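Local coordinates for protein putative alpha-L-fucosidase (Bacteroides thetaiotaomicron VPI-5482, PDB 3GZA) that probably hydrolyses alpha-L-fucosyl linkages in glycans, releasing L-fucose, at residues Y370-E375 with G406-E411; E228-S233 with K401-G406; D186-D191 with H210-A215. One frame throughout, in Å; residues are numbered along the deposited sequence. Where two conformers were deposited one is given.

Contact 1. Residues Y370-E375 with G406-E411; sequences YCIIQE and GHKRIE
Gly406 N donates to Glu375 OE1 over 2.8 Å, on the anti lone pair of that oxygen, while Gly406 O accepts from Glu375 N at 2.9 Å. The double link closes one end of an antiparallel ladder between strands 366-375 and 409-418, part of a beta domain consistent with the F5/8 type C (discoidin-like) fold. An acid suits this place because its other oxygen, OE2, receives the backbone N-H groups of Arg382 and Ile383; glycine suits its own, with a phi of 70°. Farther along, Cys371-Glu411 and Ile373-Arg409 are hydrogen-bonded pairs, and between them Ile372 and Ile410 form a non-hydrogen-bonded one. These two beta-branched side chains lie side by side, CG1 to CG1 at 4.0 Å, against Phe344 of helix 327-344. Ile410 CG2 also meets the edge of the Tyr370 ring at CD1, 3.7 Å away, while the phenol hydroxyl reaches Glu304. The extended side chain of Gln374 carries NE2 across to His407 O, to which it donates a hydrogen bond at 3.0 Å, tilted 29° from the carbonyl plane; the same nitrogen lies over one face of the His407 imidazole. A bend at chi3 (-84°) lays Lys408 CE beside this amide, and its NZ makes a salt bridge with Glu21. A water accepts from Lys408 NZ at 2.9 Å and donates to Gln374 OE1 at 3.1 Å.

Contact 2. Residues E228-S233 with K401-G406; sequences EYPCWS and KGESVG
Ser404 sits between two aromatic side chains of the opposing loop, Tyr229 and Trp232, and a residue this small and polar suits the place. Its CB lies over the six-membered ring of Trp232, 3.5 Å from the centroid and 12° off the normal, a CH-pi contact. Its OG, turned between the backbone N and the carbonyl carbon (chi1 53°), accepts a hydrogen bond from Cys231 N at 3.1 Å. A water 2.6 Å from Ser404 OG also lies within hydrogen-bonding distance of Cys231 O, a carbonyl that Asn310 binds as well.

Tyr229 completes the grip from its hydroxyl. With CG anti to the backbone N (chi1 -170°), the ring reaches across to the 402-404 backbone, where OH donates to Ser404 O at 2.6 Å, in the carbonyl plane and on a lone pair. The same hydroxyl oxygen accepts from Glu403 N at 2.9 Å. Gly402 has to be small here, since a CB on it would collide with that hydroxyl. A phenylalanine in place of Tyr229 would probably leave both Glu403 N and Ser404 O without this mate and weaken the hold on the turn.

Glu403 adds van der Waals contacts: its CB is 4.1 Å from Trp232 CZ2, and its OE2 rests 3.7 Å from Pro230 CG, where the two side chains cross. Pro230 follows a cis peptide bond, a geometry that proline tolerates readily.

The loop 228-233, which precedes the short strand 234-235, paired antiparallel with strand 264-273, and is bonded through Pro230 O to His257 of helix 251-257, thus meets the turn that leaves strand 395-402, while Tyr229 also packs on Tyr386 of the adjoining strand 383-392.

Contact 3. Residues D186-D191 with H210-A215; sequences DDPRAD and HNIDRA. With EDO (1,2-ethanediol), chain E.
Arg189 and Asp213 meet end-on across two loops of the TIM-barrel domain, those that leave the neighbouring parallel strands 178-181 and 207-209. Arg189 NH2 reaches Asp213 OD1 at 2.9 Å and Arg189 NH1 reaches Asp213 OD2 at a longer 3.3 Å, one nitrogen to each oxygen, with the guanidinium and carboxylate planes 39° apart. Arg189 was modelled in two conformations; in the one described, NH1 also makes a weak bond to O1 of a 1,2-ethanediol, probably from the crystallisation liquor. The charge of Asp213 has a second partner in Arg244.

Beneath this exposed bridge the backbones are joined directly: Ile212 N donates to Asp186 O at 2.9 Å. The Ile212 side chain fills the angle between the loops, its CG2 touching Pro188 CD at 3.9 Å and lying against Asp187 and the guanidinium edge, so that its branched hydrocarbon backs the ion pair.

The next shell sets the two charged residues in place. Residues 187-190 form a type I beta turn, in which Pro188 suits the second position, and Asp187 OD1 accepts from Arg189 N at 2.9 Å in an Asx turn; the same oxygen lies near Arg189 NH2, though out of the guanidinium plane, adding charge attraction alone. On the other loop, Asn211 holds the backbone of Asp213 in an Asx turn. With chi1 at 75° its amide folds back over the following residues, and Asn211 OD1 takes Arg214 N at 3.1 Å, nearly along the C=O axis, and Asp213 N at 2.9 Å from well above the carbonyl plane.

Contact 3 comes first along the chain and belongs wholly to the barrel domain, where both of its loops follow strands of the barrel. Contacts 1 and 2 lie together, away from contact 3, their centres 10 Å apart, and share Gly406; Arg409 of contact 1 makes a cation-pi contact with Tyr229 of contact 2. Their segments alternate in sequence: contact 1 joins two strands inside the C-terminal beta domain, whereas contact 2 links that domain to a barrel loop, so that contact 2 is part of the interface between the two domains. Contact 3 is about 34 Å from contact 1 and 29 Å from contact 2, centre to centre, and touches neither.

Contact 1. Residues Y370-E375 with G406-E411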
loop_
_atom_site.group_PDB
_atom_site.type_symbol
_atom_site.label_atom_id
_atom_site.label_comp_id
_atom_site.label_asym_id
_atom_site.label_seq_id
_atom_site.Cartn_x
_atom_site.Cartn_y
_atom_site.Cartn_z
ATOM N N TYR A 370 -48.129 -3.180 -28.930
ATOM C CA TYR A 370 -47.460 -2.864 -27.685
ATOM C C TYR A 370 -48.207 -1.797 -26.942
ATOM O O TYR A 370 -48.905 -0.977 -27.511
ATOM C CB TYR A 370 -46.086 -2.227 -27.904
ATOM C CG TYR A 370 -44.866 -3.054 -28.129
ATOM C CD1 TYR A 370 -44.049 -3.404 -27.082
ATOM C CD2 TYR A 370 -44.458 -3.384 -29.409
ATOM C CE1 TYR A 370 -42.896 -4.111 -27.280
ATOM C CE2 TYR A 370 -43.286 -4.090 -29.621
ATOM C CZ TYR A 370 -42.510 -4.450 -28.558
ATOM O OH TYR A 370 -41.317 -5.114 -28.746
ATOM N N CYS A 371 -48.088 -1.858 -25.624
ATOM C CA CYS A 371 -48.638 -0.851 -24.726
ATOM C C CYS A 371 -47.626 -0.583 -23.639
ATOM O O CYS A 371 -46.853 -1.473 -23.291
ATOM C CB CYS A 371 -49.914 -1.335 -24.041
ATOM S SG CYS A 371 -51.351 -1.438 -25.066
ATOM N N ILE A 372 -47.644 0.624 -23.089
ATOM C CA ILE A 372 -46.825 0.973 -21.949
ATOM C C ILE A 372 -47.802 1.495 -20.919
ATOM O O ILE A 372 -48.751 2.180 -21.282
ATOM C CB ILE A 372 -45.740 2.014 -22.305
ATOM C CG1 ILE A 372 -44.646 1.323 -23.134
ATOM C CG2 ILE A 372 -45.158 2.699 -21.062
ATOM C CD1 ILE A 372 -43.507 2.213 -23.503
ATOM N N ILE A 373 -47.595 1.095 -19.660
ATOM C CA ILE A 373 -48.400 1.585 -18.541
ATOM C C ILE A 373 -47.415 2.040 -17.492
ATOM O O ILE A 373 -46.416 1.368 -17.260
ATOM C CB ILE A 373 -49.256 0.501 -17.891
ATOM C CG1 ILE A 373 -49.899 -0.413 -18.938
ATOM C CG2 ILE A 373 -50.315 1.152 -16.908
ATOM C CD1 ILE A 373 -50.509 -1.692 -18.339
ATOM N N GLN A 374 -47.661 3.198 -16.897
ATOM C CA GLN A 374 -46.811 3.709 -15.821
ATOM C C GLN A 374 -47.655 4.272 -14.703
ATOM O O GLN A 374 -48.592 5.026 -14.967
ATOM C CB GLN A 374 -45.894 4.835 -16.316
ATOM C CG GLN A 374 -44.934 4.497 -17.425
ATOM C CD GLN A 374 -43.948 5.625 -17.663
ATOM O OE1 GLN A 374 -44.162 6.440 -18.555
ATOM N NE2 GLN A 374 -42.915 5.730 -16.832
ATOM N N GLU A 375 -47.331 3.889 -13.465
ATOM C CA GLU A 375 -47.936 4.477 -12.287
ATOM C C GLU A 375 -47.080 5.669 -11.844
ATOM O O GLU A 375 -45.911 5.759 -12.203
ATOM C CB GLU A 375 -48.025 3.472 -11.142
ATOM C CG GLU A 375 -48.958 2.327 -11.387
ATOM C CD GLU A 375 -49.086 1.402 -10.180
ATOM O OE1 GLU A 375 -48.263 0.479 -10.116
ATOM O OE2 GLU A 375 -50.028 1.590 -9.337
ATOM N N GLY A 406 -46.031 -0.466 -11.481
ATOM C CA GLY A 406 -44.959 0.314 -10.885
ATOM C C GLY A 406 -44.554 1.435 -11.821
ATOM O O GLY A 406 -45.421 1.989 -12.534
ATOM N N HIS A 407 -43.262 1.709 -11.908
ATOM C CA HIS A 407 -42.765 2.816 -12.698
ATOM C C HIS A 407 -43.019 2.643 -14.189
ATOM O O HIS A 407 -43.427 3.590 -14.854
ATOM C CB HIS A 407 -41.300 3.079 -12.417
ATOM C CG HIS A 407 -40.731 4.099 -13.340
ATOM N ND1 HIS A 407 -41.070 5.428 -13.230
ATOM C CD2 HIS A 407 -39.995 3.975 -14.473
ATOM C CE1 HIS A 407 -40.490 6.091 -14.219
ATOM N NE2 HIS A 407 -39.866 5.235 -14.996
ATOM N N LYS A 408 -42.832 1.419 -14.694
ATOM C CA LYS A 408 -43.056 1.150 -16.100
ATOM C C LYS A 408 -43.286 -0.314 -16.390
ATOM O O LYS A 408 -42.573 -1.168 -15.883
ATOM C CB LYS A 408 -41.886 1.648 -16.955
ATOM C CG LYS A 408 -42.064 1.496 -18.477
ATOM C CD LYS A 408 -40.982 2.271 -19.211
ATOM C CE LYS A 408 -41.331 3.784 -19.388
ATOM N NZ LYS A 408 -40.268 4.503 -20.191
ATOM N N ARG A 409 -44.267 -0.564 -17.253
ATOM C CA ARG A 409 -44.632 -1.884 -17.703
ATOM C C ARG A 409 -44.678 -1.780 -19.204
ATOM O O ARG A 409 -45.402 -0.907 -19.727
ATOM C CB ARG A 409 -46.026 -2.273 -17.197
ATOM C CG ARG A 409 -46.523 -3.666 -17.629
ATOM C CD ARG A 409 -45.795 -4.749 -16.922
ATOM N NE ARG A 409 -46.154 -6.070 -17.408
ATOM C CZ ARG A 409 -45.327 -6.952 -17.955
ATOM N NH1 ARG A 409 -44.052 -6.696 -18.174
ATOM N NH2 ARG A 409 -45.805 -8.125 -18.332
ATOM N N ILE A 410 -43.960 -2.676 -19.888
ATOM C CA ILE A 410 -44.052 -2.766 -21.351
ATOM C C ILE A 410 -44.738 -4.070 -21.634
ATOM O O ILE A 410 -44.285 -5.101 -21.174
ATOM C CB ILE A 410 -42.665 -2.695 -22.040
ATOM C CG1 ILE A 410 -42.035 -1.321 -21.790
ATOM C CG2 ILE A 410 -42.764 -2.932 -23.606
ATOM C CD1 ILE A 410 -40.567 -1.193 -22.167
ATOM N N GLU A 411 -45.836 -4.014 -22.389
ATOM C CA GLU A 411 -46.573 -5.200 -22.808
ATOM C C GLU A 411 -46.493 -5.319 -24.327
ATOM O O GLU A 411 -46.714 -4.353 -25.029
ATOM C CB GLU A 411 -48.036 -5.063 -22.419
ATOM C CG GLU A 411 -48.391 -5.344 -20.947
ATOM C CD GLU A 411 -48.445 -6.832 -20.601
ATOM O OE1 GLU A 411 -47.981 -7.677 -21.406
ATOM O OE2 GLU A 411 -49.009 -7.148 -19.512
HETATM O O HOH W 1 -41.559 7.087 -20.116
HETATM O O HOH W 2 -43.245 6.769 -12.141
#

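Contact 2. Residues E228-S233 with K401-G406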
loop_
_atom_site.group_PDB
_atom_site.type_symbol
_atom_site.label_atom_id
_atom_site.label_comp_id
_atom_site.label_asym_id
_atom_site.label_seq_id
_atom_site.Cartn_x
_atom_site.Cartn_y
_atom_site.Cartn_z
ATOM N N GLU A 228 -37.797 -10.984 -13.027
ATOM C CA GLU A 228 -38.926 -11.826 -13.327
ATOM C C GLU A 228 -40.206 -11.008 -13.275
ATOM O O GLU A 228 -40.158 -9.790 -13.079
ATOM C CB GLU A 228 -38.946 -13.019 -12.391
ATOM C CG GLU A 228 -37.724 -13.923 -12.540
ATOM C CD GLU A 228 -37.639 -14.545 -13.911
ATOM O OE1 GLU A 228 -38.653 -15.114 -14.342
ATOM O OE2 GLU A 228 -36.563 -14.522 -14.533
ATOM N N TYR A 229 -41.339 -11.650 -13.525
ATOM C CA TYR A 229 -42.636 -10.978 -13.509
ATOM C C TYR A 229 -43.662 -11.813 -12.736
ATOM O O TYR A 229 -43.738 -13.021 -12.969
ATOM C CB TYR A 229 -43.088 -10.654 -14.962
ATOM C CG TYR A 229 -44.308 -9.748 -14.908
ATOM C CD1 TYR A 229 -44.141 -8.367 -14.779
ATOM C CD2 TYR A 229 -45.592 -10.259 -14.930
ATOM C CE1 TYR A 229 -45.198 -7.543 -14.642
ATOM C CE2 TYR A 229 -46.704 -9.428 -14.781
ATOM C CZ TYR A 229 -46.491 -8.055 -14.646
ATOM O OH TYR A 229 -47.565 -7.217 -14.510
ATOM N N PRO A 230 -44.447 -11.186 -11.832
ATOM C CA PRO A 230 -44.476 -9.763 -11.471
ATOM C C PRO A 230 -43.205 -9.322 -10.765
ATOM O O PRO A 230 -42.449 -10.168 -10.248
ATOM C CB PRO A 230 -45.678 -9.660 -10.522
ATOM C CG PRO A 230 -45.825 -10.984 -9.952
ATOM C CD PRO A 230 -45.451 -11.938 -11.051
ATOM N N CYS A 231 -42.931 -8.023 -10.793
ATOM C CA CYS A 231 -41.779 -7.460 -10.089
ATOM C C CYS A 231 -42.224 -6.210 -9.320
ATOM O O CYS A 231 -42.565 -5.205 -9.914
ATOM C CB CYS A 231 -40.625 -7.103 -11.021
ATOM S SG CYS A 231 -39.179 -6.556 -10.134
ATOM N N TRP A 232 -42.260 -6.331 -7.990
ATOM C CA TRP A 232 -42.698 -5.270 -7.087
ATOM C C TRP A 232 -41.501 -4.596 -6.476
ATOM O O TRP A 232 -40.460 -5.194 -6.316
ATOM C CB TRP A 232 -43.534 -5.886 -5.940
ATOM C CG TRP A 232 -44.597 -6.813 -6.408
ATOM C CD1 TRP A 232 -44.536 -8.198 -6.415
ATOM C CD2 TRP A 232 -45.887 -6.475 -6.884
ATOM N NE1 TRP A 232 -45.692 -8.708 -6.904
ATOM C CE2 TRP A 232 -46.547 -7.686 -7.211
ATOM C CE3 TRP A 232 -46.555 -5.272 -7.076
ATOM C CZ2 TRP A 232 -47.840 -7.720 -7.711
ATOM C CZ3 TRP A 232 -47.840 -5.302 -7.614
ATOM C CH2 TRP A 232 -48.481 -6.515 -7.897
ATOM N N SER A 233 -41.668 -3.352 -6.066
ATOM C CA SER A 233 -40.602 -2.594 -5.422
ATOM C C SER A 233 -40.525 -2.809 -3.935
ATOM O O SER A 233 -39.494 -2.537 -3.331
ATOM C CB SER A 233 -40.801 -1.083 -5.594
ATOM O OG SER A 233 -40.669 -0.720 -6.956
ATOM N N LYS A 401 -52.883 -9.555 -19.822
ATOM C CA LYS A 401 -53.263 -9.443 -18.426
ATOM C C LYS A 401 -51.991 -9.446 -17.616
ATOM O O LYS A 401 -51.030 -10.107 -17.974
ATOM C CB LYS A 401 -54.140 -10.628 -18.021
ATOM C CG LYS A 401 -55.527 -10.646 -18.648
ATOM N N GLY A 402 -52.002 -8.734 -16.502
ATOM C CA GLY A 402 -50.843 -8.705 -15.609
ATOM C C GLY A 402 -51.184 -8.336 -14.201
ATOM O O GLY A 402 -52.350 -8.311 -13.823
ATOM N N GLU A 403 -50.145 -8.051 -13.434
ATOM C CA GLU A 403 -50.292 -7.749 -12.009
ATOM C C GLU A 403 -49.640 -6.437 -11.681
ATOM O O GLU A 403 -50.305 -5.420 -11.633
ATOM C CB GLU A 403 -49.667 -8.862 -11.176
ATOM C CG GLU A 403 -50.422 -10.150 -11.231
ATOM C CD GLU A 403 -49.814 -11.203 -10.320
ATOM O OE1 GLU A 403 -49.894 -11.060 -9.078
ATOM O OE2 GLU A 403 -49.245 -12.165 -10.870
ATOM N N SER A 404 -48.319 -6.453 -11.495
ATOM C CA SER A 404 -47.546 -5.266 -11.184
ATOM C C SER A 404 -47.359 -4.341 -12.386
ATOM O O SER A 404 -47.204 -4.802 -13.518
ATOM C CB SER A 404 -46.164 -5.669 -10.681
ATOM O OG SER A 404 -45.535 -6.549 -11.595
ATOM N N VAL A 405 -47.312 -3.053 -12.091
ATOM C CA VAL A 405 -46.998 -2.046 -13.081
ATOM C C VAL A 405 -45.818 -1.247 -12.527
ATOM O O VAL A 405 -44.710 -1.348 -13.042
ATOM C CB VAL A 405 -48.220 -1.189 -13.431
ATOM C CG1 VAL A 405 -47.789 -0.058 -14.332
ATOM C CG2 VAL A 405 -49.294 -2.028 -14.100
ATOM N N GLY A 406 -46.031 -0.466 -11.481
ATOM C CA GLY A 406 -44.959 0.314 -10.885
ATOM C C GLY A 406 -44.554 1.435 -11.821
ATOM O O GLY A 406 -45.421 1.989 -12.534
HETATM O O HOH W 3 -43.505 -5.351 -12.766
#

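Contact 3. Residues D186-D191 with H210-A215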
loop_
_atom_site.group_PDB
_atom_site.type_symbol
_atom_site.label_atom_id
_atom_site.label_comp_id
_atom_site.label_asym_id
_atom_site.label_seq_id
_atom_site.Cartn_x
_atom_site.Cartn_y
_atom_site.Cartn_z
ATOM N N ASP A 186 -21.236 -5.444 4.225
ATOM C CA ASP A 186 -21.366 -6.383 5.334
ATOM C C ASP A 186 -22.042 -5.756 6.584
ATOM O O ASP A 186 -23.059 -5.056 6.464
ATOM C CB ASP A 186 -19.978 -7.010 5.582
ATOM C CG ASP A 186 -20.019 -8.244 6.447
ATOM O OD1 ASP A 186 -20.603 -9.281 6.068
ATOM O OD2 ASP A 186 -19.462 -8.196 7.582
ATOM N N ASP A 187 -21.479 -6.010 7.764
ATOM C CA ASP A 187 -22.133 -5.716 9.021
ATOM C C ASP A 187 -21.244 -4.808 9.865
ATOM O O ASP A 187 -20.180 -5.227 10.280
ATOM C CB ASP A 187 -22.394 -7.064 9.741
ATOM C CG ASP A 187 -23.079 -6.928 11.056
ATOM O OD1 ASP A 187 -23.257 -5.795 11.592
ATOM O OD2 ASP A 187 -23.486 -8.001 11.620
ATOM N N PRO A 188 -21.699 -3.576 10.153
ATOM C CA PRO A 188 -20.857 -2.648 10.879
ATOM C C PRO A 188 -20.588 -3.027 12.309
ATOM O O PRO A 188 -19.728 -2.402 12.930
ATOM C CB PRO A 188 -21.630 -1.326 10.758
ATOM C CG PRO A 188 -23.005 -1.704 10.537
ATOM C CD PRO A 188 -22.993 -2.969 9.778
ATOM N N ARG A 189 -21.320 -3.993 12.851
ATOM C CA ARG A 189 -21.128 -4.471 14.218
ATOM C C ARG A 189 -20.097 -5.596 14.227
ATOM O O ARG A 189 -19.722 -6.090 15.285
ATOM C CB ARG A 189 -22.469 -4.931 14.872
ATOM C CG ARG A 189 -23.357 -3.717 15.316
ATOM C CD ARG A 189 -24.857 -3.989 15.534
ATOM N NE ARG A 189 -25.412 -4.506 14.295
ATOM C CZ ARG A 189 -25.621 -3.771 13.164
ATOM N NH1 ARG A 189 -25.480 -2.456 13.073
ATOM N NH2 ARG A 189 -26.026 -4.374 12.102
ATOM N N ALA A 190 -19.646 -6.003 13.048
ATOM C CA ALA A 190 -18.707 -7.128 12.897
ATOM C C ALA A 190 -17.601 -6.791 11.930
ATOM O O ALA A 190 -16.840 -5.864 12.183
ATOM C CB ALA A 190 -19.474 -8.399 12.467
ATOM N N ASP A 191 -17.484 -7.472 10.787
ATOM C CA ASP A 191 -16.342 -7.218 9.923
ATOM C C ASP A 191 -16.448 -5.967 9.039
ATOM O O ASP A 191 -15.458 -5.490 8.441
ATOM C CB ASP A 191 -16.125 -8.390 8.985
ATOM C CG ASP A 191 -15.630 -9.635 9.674
ATOM O OD1 ASP A 191 -14.973 -9.536 10.733
ATOM O OD2 ASP A 191 -15.918 -10.723 9.088
ATOM N N HIS A 210 -24.831 -1.314 -0.423
ATOM C CA HIS A 210 -25.828 -1.688 0.561
ATOM C C HIS A 210 -25.065 -2.359 1.688
ATOM O O HIS A 210 -23.882 -2.631 1.558
ATOM C CB HIS A 210 -26.831 -2.710 -0.024
ATOM C CG HIS A 210 -26.186 -3.899 -0.633
ATOM N ND1 HIS A 210 -26.183 -5.138 -0.038
ATOM C CD2 HIS A 210 -25.532 -4.045 -1.819
ATOM C CE1 HIS A 210 -25.546 -5.994 -0.824
ATOM N NE2 HIS A 210 -25.172 -5.367 -1.926
ATOM N N ASN A 211 -25.731 -2.597 2.808
ATOM C CA ASN A 211 -25.135 -3.389 3.880
ATOM C C ASN A 211 -26.226 -4.170 4.617
ATOM O O ASN A 211 -27.376 -4.214 4.169
ATOM C CB ASN A 211 -24.233 -2.565 4.788
ATOM C CG ASN A 211 -24.990 -1.671 5.738
ATOM O OD1 ASN A 211 -26.225 -1.594 5.702
ATOM N ND2 ASN A 211 -24.242 -0.948 6.574
ATOM N N ILE A 212 -25.886 -4.811 5.738
ATOM C CA ILE A 212 -26.869 -5.607 6.424
ATOM C C ILE A 212 -28.060 -4.842 6.932
ATOM O O ILE A 212 -29.083 -5.412 7.222
ATOM C CB ILE A 212 -26.182 -6.413 7.584
ATOM C CG1 ILE A 212 -26.980 -7.634 7.991
ATOM C CG2 ILE A 212 -25.831 -5.489 8.796
ATOM C CD1 ILE A 212 -26.117 -8.600 8.768
ATOM N N ASP A 213 -27.891 -3.545 7.139
ATOM C CA ASP A 213 -28.945 -2.694 7.720
ATOM C C ASP A 213 -29.823 -2.031 6.674
ATOM O O ASP A 213 -30.989 -1.718 6.956
ATOM C CB ASP A 213 -28.325 -1.567 8.548
ATOM C CG ASP A 213 -27.599 -2.063 9.759
ATOM O OD1 ASP A 213 -28.011 -3.093 10.348
ATOM O OD2 ASP A 213 -26.567 -1.444 10.146
ATOM N N ARG A 214 -29.269 -1.797 5.500
ATOM C CA ARG A 214 -29.922 -0.993 4.490
ATOM C C ARG A 214 -29.497 -1.230 3.065
ATOM O O ARG A 214 -28.305 -1.324 2.765
ATOM C CB ARG A 214 -29.613 0.483 4.837
ATOM C CG ARG A 214 -30.214 1.488 3.883
ATOM C CD ARG A 214 -29.823 2.872 4.268
ATOM N NE ARG A 214 -30.071 3.882 3.244
ATOM C CZ ARG A 214 -29.700 5.152 3.363
ATOM N NH1 ARG A 214 -29.158 5.611 4.479
ATOM N NH2 ARG A 214 -29.929 6.009 2.385
ATOM N N ALA A 215 -30.479 -1.270 2.162
ATOM C CA ALA A 215 -30.266 -1.282 0.718
ATOM C C ALA A 215 -31.348 -0.373 0.131
ATOM O O ALA A 215 -32.533 -0.557 0.408
ATOM C CB ALA A 215 -30.418 -2.649 0.135
HETATM C C1 EDO E . -22.608 0.629 14.528
HETATM O O1 EDO E . -23.643 -0.295 14.141
HETATM C C2 EDO E . -21.292 -0.077 14.796
HETATM O O2 EDO E . -21.109 -0.273 16.221
#